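Local structure of sugar ABC transporter substrate-binding protein, BlMnBP1 (Bifidobacterium animalis subsp. lactis ATCC 27673, 6I5R) at residues Y191-E196 / Y260-W265; M200-D204 / V243-L247; T149-N155 / A278-A284. The protein binds mannobiose, and probably related beta-manno-oligosaccharides, and probably delivers them to an ABC transporter for uptake. All coordinates share one frame; numbering follows the deposited sequence.

Contact 1 (Y191-E196 / Y260-W265). With ZN (zinc ion), chain L; BMA (beta-D-mannopyranose), chain B.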
loop_
_atom_site.group_PDB
_atom_site.type_symbol
_atom_site.label_atom_id
_atom_site.label_comp_id
_atom_site.label_asym_id
_atom_site.label_seq_id
_atom_site.Cartn_x
_atom_site.Cartn_y
_atom_site.Cartn_z
ATOM N N TYR A 191 -11.383 7.323 12.161
ATOM C CA TYR A 191 -12.409 6.877 11.233
ATOM C C TYR A 191 -11.912 5.606 10.579
ATOM O O TYR A 191 -10.814 5.591 10.020
ATOM C CB TYR A 191 -12.688 7.947 10.185
ATOM C CG TYR A 191 -13.931 7.746 9.379
ATOM C CD1 TYR A 191 -15.153 8.168 9.848
ATOM C CD2 TYR A 191 -13.875 7.172 8.124
ATOM C CE1 TYR A 191 -16.302 8.009 9.100
ATOM C CE2 TYR A 191 -15.010 7.018 7.370
ATOM C CZ TYR A 191 -16.230 7.429 7.860
ATOM O OH TYR A 191 -17.371 7.292 7.102
ATOM N N THR A 192 -12.702 4.541 10.660
ATOM C CA THR A 192 -12.163 3.256 10.278
ATOM C C THR A 192 -12.244 2.991 8.782
ATOM O O THR A 192 -11.468 2.182 8.298
ATOM C CB THR A 192 -12.897 2.092 10.955
ATOM O OG1 THR A 192 -14.271 2.108 10.537
ATOM C CG2 THR A 192 -12.806 2.166 12.443
ATOM N N ASN A 193 -13.167 3.640 8.062
ATOM C CA ASN A 193 -13.488 3.275 6.678
ATOM C C ASN A 193 -13.706 1.771 6.571
ATOM O O ASN A 193 -13.289 1.122 5.614
ATOM C CB ASN A 193 -12.414 3.749 5.704
ATOM C CG ASN A 193 -12.698 5.150 5.179
ATOM O OD1 ASN A 193 -13.767 5.394 4.639
ATOM N ND2 ASN A 193 -11.756 6.077 5.373
ATOM N N PHE A 194 -14.410 1.237 7.564
ATOM C CA PHE A 194 -14.744 -0.179 7.622
ATOM C C PHE A 194 -15.253 -0.700 6.280
ATOM O O PHE A 194 -14.928 -1.819 5.879
ATOM C CB PHE A 194 -15.796 -0.371 8.734
ATOM C CG PHE A 194 -16.370 -1.745 8.824
ATOM C CD1 PHE A 194 -17.472 -2.108 8.042
ATOM C CD2 PHE A 194 -15.859 -2.666 9.721
ATOM C CE1 PHE A 194 -18.012 -3.376 8.141
ATOM C CE2 PHE A 194 -16.401 -3.933 9.819
ATOM C CZ PHE A 194 -17.488 -4.280 9.015
ATOM N N VAL A 195 -16.036 0.104 5.560
ATOM C CA VAL A 195 -16.741 -0.461 4.413
ATOM C C VAL A 195 -15.776 -0.773 3.272
ATOM O O VAL A 195 -16.047 -1.657 2.456
ATOM C CB VAL A 195 -17.883 0.470 3.948
ATOM C CG1 VAL A 195 -18.317 0.190 2.490
ATOM C CG2 VAL A 195 -19.084 0.328 4.876
ATOM N N GLU A 196 -14.657 -0.064 3.182
ATOM C CA GLU A 196 -13.662 -0.325 2.147
ATOM C C GLU A 196 -12.754 -1.463 2.606
ATOM O O GLU A 196 -11.972 -1.317 3.554
ATOM C CB GLU A 196 -12.849 0.928 1.847
ATOM C CG GLU A 196 -13.630 2.099 1.326
ATOM C CD GLU A 196 -14.325 1.834 -0.007
ATOM O OE1 GLU A 196 -13.698 1.336 -0.965
ATOM O OE2 GLU A 196 -15.520 2.146 -0.095
ATOM N N TYR A 260 -19.881 1.785 12.044
ATOM C CA TYR A 260 -18.892 1.300 11.102
ATOM C C TYR A 260 -19.517 0.710 9.842
ATOM O O TYR A 260 -18.857 0.684 8.816
ATOM C CB TYR A 260 -17.993 0.271 11.793
ATOM C CG TYR A 260 -18.699 -0.965 12.272
ATOM C CD1 TYR A 260 -19.101 -1.949 11.384
ATOM C CD2 TYR A 260 -18.958 -1.166 13.622
ATOM C CE1 TYR A 260 -19.744 -3.081 11.813
ATOM C CE2 TYR A 260 -19.621 -2.311 14.057
ATOM C CZ TYR A 260 -20.011 -3.254 13.140
ATOM O OH TYR A 260 -20.655 -4.408 13.549
ATOM N N SER A 261 -20.772 0.268 9.875
ATOM C CA SER A 261 -21.312 -0.436 8.716
ATOM C C SER A 261 -21.678 0.514 7.587
ATOM O O SER A 261 -21.959 0.055 6.473
ATOM C CB SER A 261 -22.539 -1.269 9.112
ATOM O OG SER A 261 -23.647 -0.425 9.351
ATOM N N THR A 262 -21.640 1.818 7.823
ATOM C CA THR A 262 -22.035 2.769 6.806
ATOM C C THR A 262 -20.983 3.857 6.597
ATOM O O THR A 262 -21.310 4.953 6.147
ATOM C CB THR A 262 -23.390 3.395 7.154
ATOM O OG1 THR A 262 -23.260 4.212 8.319
ATOM C CG2 THR A 262 -24.429 2.344 7.424
ATOM N N THR A 263 -19.712 3.572 6.878
ATOM C CA THR A 263 -18.688 4.551 6.542
ATOM C C THR A 263 -18.660 4.809 5.041
ATOM O O THR A 263 -19.087 3.979 4.226
ATOM C CB THR A 263 -17.299 4.092 6.982
ATOM O OG1 THR A 263 -16.933 2.882 6.323
ATOM C CG2 THR A 263 -17.277 3.909 8.487
ATOM N N ASP A 264 -18.103 5.960 4.668
ATOM C CA ASP A 264 -18.000 6.316 3.260
ATOM C C ASP A 264 -16.657 6.962 2.950
ATOM O O ASP A 264 -16.342 8.045 3.450
ATOM C CB ASP A 264 -19.140 7.239 2.849
ATOM C CG ASP A 264 -19.055 7.619 1.400
ATOM O OD1 ASP A 264 -19.252 6.726 0.536
ATOM O OD2 ASP A 264 -18.739 8.792 1.126
ATOM N N TRP A 265 -15.908 6.316 2.056
ATOM C CA TRP A 265 -14.533 6.709 1.774
ATOM C C TRP A 265 -14.446 8.108 1.175
ATOM O O TRP A 265 -13.669 8.947 1.652
ATOM C CB TRP A 265 -13.910 5.672 0.841
ATOM C CG TRP A 265 -12.668 6.120 0.188
ATOM C CD1 TRP A 265 -12.464 6.225 -1.142
ATOM C CD2 TRP A 265 -11.455 6.574 0.820
ATOM N NE1 TRP A 265 -11.200 6.677 -1.397
ATOM C CE2 TRP A 265 -10.552 6.891 -0.208
ATOM C CE3 TRP A 265 -11.040 6.717 2.151
ATOM C CZ2 TRP A 265 -9.251 7.362 0.036
ATOM C CZ3 TRP A 265 -9.722 7.181 2.400
ATOM C CH2 TRP A 265 -8.855 7.499 1.341
HETATM ZN ZN ZN L . -14.629 0.265 -2.669
HETATM C C1 BMA B . -10.359 6.601 -5.266
HETATM C C2 BMA B . -8.946 7.009 -4.777
HETATM C C3 BMA B . -8.095 5.757 -4.602
HETATM C C4 BMA B . -8.852 4.677 -3.873
HETATM C C5 BMA B . -10.235 4.450 -4.499
HETATM C C6 BMA B . -10.998 3.349 -3.805
HETATM O O1 BMA B . -11.070 7.796 -5.229
HETATM O O2 BMA B . -9.099 7.602 -3.448
HETATM O O3 BMA B . -6.908 6.031 -3.941
HETATM O O4 BMA B . -8.128 3.447 -3.926
HETATM O O5 BMA B . -10.959 5.670 -4.448
HETATM O O6 BMA B . -12.043 2.971 -4.709
HETATM O O HOH W 1 -17.675 9.704 5.703
HETATM O O HOH W 2 -15.534 3.420 4.003
HETATM O O HOH W 3 -16.859 3.724 1.516
HETATM O O HOH W 4 -16.945 0.464 -1.687
HETATM O O HOH W 5 -14.257 1.406 -3.845
HETATM O O HOH W 6 -13.096 -0.607 -3.035
HETATM O O HOH W 7 -15.742 -1.244 -3.415
#
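Glu-196 and Trp-265 cross at about a right angle, CG of Glu-196 3.6 Å from CB of Trp-265, and each reaches for a bound group. Glu-196 binds the zinc ion through OE1 at 2.2 Å, an oxygen that also accepts from Trp-198 NE1; four waters are the other zinc ligands, and one of them is hydrogen-bonded to O6 of the mannose. Trp-265 NE1 donates to BMA O2, the mannose oxygen 3.1 Å away, and makes a weak bond to O5. The indole is also met at its edge by Asn-193, whose ND2 lies 3.4 Å from CE3 of Trp-265. Trp-265 lines the glycan pocket, so the contact joins a pocket wall to a zinc-bound carboxylate.

Thr-263 has OG1 between its backbone N and carbonyl carbon (chi1 61°), which aims the hydroxyl at the type I turn Asn-193 to Glu-196. There it accepts from Val-195 N, 3.0 Å from OG1 of Thr-263, nearly straight at 163°. A water joins this hydroxyl to Asn-193 OD1. The methyl CG2 of Thr-263 packs against Tyr-191 CZ, while Tyr-191 OH accepts from Asp-264 N at 2.9 Å.

Tyr-260 turns an edge to Phe-194: its CD1 stands 3.4 Å above the centre of the Phe-194 ring, the planes at 51°. Thr-192 OG1, which closes an ST turn onto Phe-194 N, is also bonded to Glu-257.

The two loops lead into helices 197-201 and 265-273, with strand 277-283 packing against Tyr-191 and Trp-265 and helix 409-420 against Phe-194 and Tyr-260.

Contact 2 (M200-D204 / V243-L247)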
loop_
_atom_site.group_PDB
_atom_site.type_symbol
_atom_site.label_atom_id
_atom_site.label_comp_id
_atom_site.label_asym_id
_atom_site.label_seq_id
_atom_site.Cartn_x
_atom_site.Cartn_y
_atom_site.Cartn_z
ATOM N N MET A 200 -9.427 -1.433 5.406
ATOM C CA MET A 200 -9.232 -2.288 6.568
ATOM C C MET A 200 -7.969 -3.156 6.429
ATOM O O MET A 200 -7.208 -3.328 7.397
ATOM C CB MET A 200 -10.454 -3.158 6.799
ATOM C CG MET A 200 -11.679 -2.357 7.209
ATOM S SD MET A 200 -11.914 -2.388 9.002
ATOM C CE MET A 200 -10.801 -1.081 9.559
ATOM N N GLY A 201 -7.758 -3.666 5.206
ATOM C CA GLY A 201 -6.568 -4.465 4.959
ATOM C C GLY A 201 -5.273 -3.691 5.153
ATOM O O GLY A 201 -4.219 -4.294 5.388
ATOM N N ALA A 202 -5.322 -2.363 5.009
ATOM C CA ALA A 202 -4.144 -1.515 5.181
ATOM C C ALA A 202 -3.505 -1.675 6.551
ATOM O O ALA A 202 -2.298 -1.439 6.699
ATOM C CB ALA A 202 -4.531 -0.048 4.941
ATOM N N TRP A 203 -4.273 -2.105 7.558
ATOM C CA TRP A 203 -3.670 -2.290 8.867
ATOM C C TRP A 203 -2.538 -3.310 8.837
ATOM O O TRP A 203 -1.632 -3.244 9.674
ATOM C CB TRP A 203 -4.747 -2.684 9.879
ATOM C CG TRP A 203 -5.554 -1.503 10.291
ATOM C CD1 TRP A 203 -6.578 -0.929 9.600
ATOM C CD2 TRP A 203 -5.373 -0.723 11.478
ATOM N NE1 TRP A 203 -7.068 0.163 10.300
ATOM C CE2 TRP A 203 -6.339 0.305 11.454
ATOM C CE3 TRP A 203 -4.484 -0.791 12.561
ATOM C CZ2 TRP A 203 -6.437 1.259 12.474
ATOM C CZ3 TRP A 203 -4.595 0.148 13.571
ATOM C CH2 TRP A 203 -5.554 1.166 13.511
ATOM N N ASP A 204 -2.535 -4.226 7.860
ATOM C CA ASP A 204 -1.442 -5.178 7.736
ATOM C C ASP A 204 -0.140 -4.503 7.322
ATOM O O ASP A 204 0.924 -5.120 7.409
ATOM C CB ASP A 204 -1.766 -6.261 6.699
ATOM C CG ASP A 204 -2.864 -7.240 7.145
ATOM O OD1 ASP A 204 -3.273 -7.233 8.321
ATOM O OD2 ASP A 204 -3.310 -8.043 6.300
ATOM N N VAL A 243 -0.329 -3.494 16.884
ATOM C CA VAL A 243 -1.001 -2.794 15.800
ATOM C C VAL A 243 -2.481 -3.113 15.810
ATOM O O VAL A 243 -3.331 -2.220 15.807
ATOM C CB VAL A 243 -0.366 -3.178 14.454
ATOM C CG1 VAL A 243 -1.143 -2.579 13.281
ATOM C CG2 VAL A 243 1.080 -2.757 14.416
ATOM N N TYR A 244 -2.808 -4.398 15.810
ATOM C CA TYR A 244 -4.206 -4.798 15.769
ATOM C C TYR A 244 -4.938 -4.399 17.030
ATOM O O TYR A 244 -6.124 -4.084 16.962
ATOM C CB TYR A 244 -4.316 -6.303 15.557
ATOM C CG TYR A 244 -3.706 -6.758 14.238
ATOM C CD1 TYR A 244 -4.186 -6.272 13.032
ATOM C CD2 TYR A 244 -2.647 -7.633 14.210
ATOM C CE1 TYR A 244 -3.624 -6.671 11.836
ATOM C CE2 TYR A 244 -2.075 -8.023 13.024
ATOM C CZ TYR A 244 -2.583 -7.556 11.843
ATOM O OH TYR A 244 -2.004 -7.988 10.657
ATOM N N LYS A 245 -4.253 -4.414 18.178
ATOM C CA LYS A 245 -4.871 -3.937 19.409
ATOM C C LYS A 245 -5.119 -2.432 19.358
ATOM O O LYS A 245 -6.023 -1.934 20.025
ATOM C CB LYS A 245 -3.988 -4.290 20.606
ATOM C CG LYS A 245 -4.514 -3.800 21.954
ATOM C CD LYS A 245 -3.607 -4.341 23.060
ATOM C CE LYS A 245 -4.314 -4.358 24.440
ATOM N NZ LYS A 245 -4.610 -2.970 24.894
ATOM N N THR A 246 -4.314 -1.690 18.610
ATOM C CA THR A 246 -4.613 -0.275 18.421
ATOM C C THR A 246 -5.992 -0.094 17.807
ATOM O O THR A 246 -6.805 0.707 18.285
ATOM C CB THR A 246 -3.550 0.371 17.541
ATOM O OG1 THR A 246 -2.291 0.382 18.234
ATOM C CG2 THR A 246 -3.960 1.795 17.189
ATOM N N LEU A 247 -6.270 -0.820 16.727
ATOM C CA LEU A 247 -7.590 -0.719 16.114
ATOM C C LEU A 247 -8.663 -1.220 17.072
ATOM O O LEU A 247 -9.697 -0.571 17.259
ATOM C CB LEU A 247 -7.641 -1.510 14.812
ATOM C CG LEU A 247 -9.015 -1.587 14.171
ATOM C CD1 LEU A 247 -9.531 -0.248 13.758
ATOM C CD2 LEU A 247 -8.916 -2.503 12.943
#
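Leu-247 sets its CB over the six-membered ring of Trp-203, 3.6 Å from the ring centroid and only 11° off the normal, a CH-pi contact made on the indole face. With CG of Leu-247 anti to its backbone N (chi1 174°), the branch continues along the indole, and CD1 comes 3.7 Å from CZ2 of Trp-203. The other methyl, CD2, meets CE of Met-200 at 4.1 Å. Thr-246 offers its CG2 to the indole edge, 4.0 Å from CZ3 of Trp-203, while its OG1 is bonded back to Ala-242 O. Val-243 brings its carbonyl O obliquely, neither over the face nor at the edge, 3.5 Å from CZ3 of Trp-203, and adds CG1 near CE3.

Outside this apolar patch, Tyr-244 OH donates to OD1 of Asp-204 at 2.8 Å. The acceptor lies near the plane of the tyrosine ring, at its edge, yet the hydroxyl approaches from above the carboxylate, 46° out of its plane. The second oxygen, OD2, has its own partners, a salt bridge to Lys-410 and a bond from Asn-404 N.

The contact packs the end of helix 197-201 and the following 3-10 turn against helix 239-252, with helix 409-420 alongside. Every touching residue is buried, so the carboxylate needs internal partners. With Tyr-244 on one oxygen and Lys-410 and Asn-404 on the other, Asp-204 is probably kept ionised and its rotation fixed, at the margin of a largely apolar contact.

Contact 3 (T149-N155 / A278-A284)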
loop_
_atom_site.group_PDB
_atom_site.type_symbol
_atom_site.label_atom_id
_atom_site.label_comp_id
_atom_site.label_asym_id
_atom_site.label_seq_id
_atom_site.Cartn_x
_atom_site.Cartn_y
_atom_site.Cartn_z
ATOM N N THR A 149 4.949 5.204 2.386
ATOM C CA THR A 149 5.087 4.672 3.727
ATOM C C THR A 149 3.699 4.509 4.321
ATOM O O THR A 149 2.704 4.998 3.773
ATOM C CB THR A 149 5.918 5.591 4.603
ATOM O OG1 THR A 149 5.405 6.914 4.460
ATOM C CG2 THR A 149 7.388 5.522 4.191
ATOM N N ALA A 150 3.626 3.758 5.415
ATOM C CA ALA A 150 2.374 3.557 6.127
ATOM C C ALA A 150 2.490 4.371 7.414
ATOM O O ALA A 150 3.463 4.235 8.162
ATOM C CB ALA A 150 2.100 2.071 6.373
ATOM N N GLY A 151 1.541 5.248 7.622
ATOM C CA GLY A 151 1.573 6.163 8.750
ATOM C C GLY A 151 0.167 6.492 9.113
ATOM O O GLY A 151 -0.755 5.700 8.900
ATOM N N ILE A 152 -0.025 7.663 9.707
ATOM C CA ILE A 152 -1.368 8.100 10.052
ATOM C C ILE A 152 -1.585 9.498 9.505
ATOM O O ILE A 152 -0.789 10.405 9.760
ATOM C CB ILE A 152 -1.626 8.052 11.571
ATOM C CG1 ILE A 152 -1.507 6.586 12.048
ATOM C CG2 ILE A 152 -3.000 8.637 11.876
ATOM C CD1 ILE A 152 -1.868 6.361 13.501
ATOM N N VAL A 153 -2.665 9.668 8.762
ATOM C CA VAL A 153 -3.091 10.994 8.341
ATOM C C VAL A 153 -3.914 11.612 9.457
ATOM O O VAL A 153 -4.817 10.967 9.998
ATOM C CB VAL A 153 -3.910 10.928 7.035
ATOM C CG1 VAL A 153 -4.297 12.352 6.549
ATOM C CG2 VAL A 153 -3.164 10.203 5.980
ATOM N N TYR A 154 -3.630 12.877 9.784
ATOM C CA TYR A 154 -4.246 13.480 10.953
ATOM C C TYR A 154 -4.493 14.950 10.682
ATOM O O TYR A 154 -3.892 15.553 9.791
ATOM C CB TYR A 154 -3.387 13.262 12.205
ATOM C CG TYR A 154 -2.167 14.135 12.361
ATOM C CD1 TYR A 154 -0.983 13.847 11.697
ATOM C CD2 TYR A 154 -2.187 15.206 13.225
ATOM C CE1 TYR A 154 0.134 14.634 11.877
ATOM C CE2 TYR A 154 -1.096 15.991 13.413
ATOM C CZ TYR A 154 0.057 15.733 12.738
ATOM O OH TYR A 154 1.147 16.579 12.976
ATOM N N ASN A 155 -5.448 15.495 11.407
ATOM C CA ASN A 155 -5.806 16.900 11.270
ATOM C C ASN A 155 -5.142 17.680 12.403
ATOM O O ASN A 155 -5.501 17.514 13.571
ATOM C CB ASN A 155 -7.319 17.083 11.284
ATOM C CG ASN A 155 -7.715 18.533 11.060
ATOM O OD1 ASN A 155 -7.286 19.404 11.802
ATOM N ND2 ASN A 155 -8.513 18.797 10.013
ATOM N N ALA A 278 -10.403 13.139 12.958
ATOM C CA ALA A 278 -9.081 13.523 13.445
ATOM C C ALA A 278 -7.957 12.661 12.875
ATOM O O ALA A 278 -6.880 13.177 12.560
ATOM C CB ALA A 278 -9.024 13.452 14.970
ATOM N N THR A 279 -8.165 11.348 12.765
ATOM C CA THR A 279 -7.131 10.480 12.219
ATOM C C THR A 279 -7.707 9.390 11.323
ATOM O O THR A 279 -8.840 8.941 11.496
ATOM C CB THR A 279 -6.307 9.804 13.316
ATOM O OG1 THR A 279 -7.114 8.855 14.014
ATOM C CG2 THR A 279 -5.771 10.827 14.312
ATOM N N MET A 280 -6.891 8.985 10.357
ATOM C CA MET A 280 -7.148 7.807 9.541
ATOM C C MET A 280 -5.828 7.090 9.317
ATOM O O MET A 280 -4.828 7.731 9.003
ATOM C CB MET A 280 -7.798 8.187 8.198
ATOM C CG MET A 280 -9.248 8.592 8.365
ATOM S SD MET A 280 -10.153 8.682 6.818
ATOM C CE MET A 280 -9.862 10.384 6.347
ATOM N N VAL A 281 -5.828 5.769 9.476
ATOM C CA VAL A 281 -4.609 4.980 9.381
ATOM C C VAL A 281 -4.477 4.602 7.911
ATOM O O VAL A 281 -5.102 3.661 7.435
ATOM C CB VAL A 281 -4.660 3.773 10.312
ATOM C CG1 VAL A 281 -3.414 2.895 10.146
ATOM C CG2 VAL A 281 -4.791 4.260 11.753
ATOM N N LEU A 282 -3.704 5.391 7.180
ATOM C CA LEU A 282 -3.585 5.243 5.732
ATOM C C LEU A 282 -2.155 5.534 5.336
ATOM O O LEU A 282 -1.432 6.216 6.047
ATOM C CB LEU A 282 -4.507 6.190 4.981
ATOM C CG LEU A 282 -5.996 6.009 5.233
ATOM C CD1 LEU A 282 -6.748 7.288 4.898
ATOM C CD2 LEU A 282 -6.501 4.857 4.417
ATOM N N GLY A 283 -1.765 5.040 4.184
ATOM C CA GLY A 283 -0.435 5.325 3.707
ATOM C C GLY A 283 -0.315 6.752 3.192
ATOM O O GLY A 283 -1.299 7.469 3.035
ATOM N N ALA A 284 0.936 7.132 2.914
ATOM C CA ALA A 284 1.269 8.506 2.546
ATOM C C ALA A 284 0.578 8.961 1.273
ATOM O O ALA A 284 0.410 10.168 1.064
ATOM C CB ALA A 284 2.792 8.636 2.398
#
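Ile-152 spreads along the facing strand from Thr-279 to Val-281 because its branches part at CB. CG1 lies anti to the carbonyl carbon (chi1 -62°) and the chain runs on extended, which brings CD1 to 4.0 Å from CG2 of Val-281. CG2 goes the other way, 3.8 Å from CB of Thr-279 and 3.5 Å from Met-280 O. An alanine here removes both branches and would probably leave a gap between Thr-279 and Val-281, the latter still packed against Trp-203.

Thr-279 and Tyr-154, on the same face of the sheet, divide their groups. Thr-279 keeps OG1 between its backbone N and carbonyl carbon, bonded to Pro-189 O, and leaves CG2 to lie 4.0 Å from CB of Tyr-154. The Tyr-154 ring leads away from the pair and meets Phe-159. Asn-155 caps the following helix through OD1 at Val-158 N and gives ND2 to Met-272 O. At the opposite end, Thr-149 OG1 touches CB of Ala-284 and is bonded to Tyr-370 and Tyr-302.

The other face carries Val-153, Met-280 and Leu-282, covered by helices 265-273 and 286-291. In the backbone, Val-153 and Met-280 form a hydrogen-bonded pair, each N 2.9 Å from the other's O, flanked by Asn-155 N to Ala-278 O at 3.0 Å and Ala-284 N to Thr-149 O at 2.9 Å. The bond from Leu-282 N to Gly-151 O is weak.

An angle of 150° between the strand directions marks a twisted antiparallel pair. Bordered by strands 188-190 and 300-304 and covered by helices, it is sheet core of an alpha/beta lobe, as in the two-lobed fold of solute-binding proteins.

Contacts 1 and 2 both lie, along the chain, inside the loop closed by contact 3, and contact 2 lies inside that of contact 1. Their centres are 12 to 15 Å apart, and all three touch. Tyr-191 N of contact 1 is 3.1 Å from Thr-279 O of contact 3, a probable hydrogen bond that carries the loop alongside the sheet. Trp-203 of contact 2 packs its CZ2 3.5 Å from CG2 of Val-281. Met-200 CE sits 3.6 Å from Thr-192 O. Toward the sugar, Trp-265 of the glycan pocket rests CZ3 3.9 Å from Leu-282 CD1; the Met-200 side chain is about 11 Å from a bound mannose.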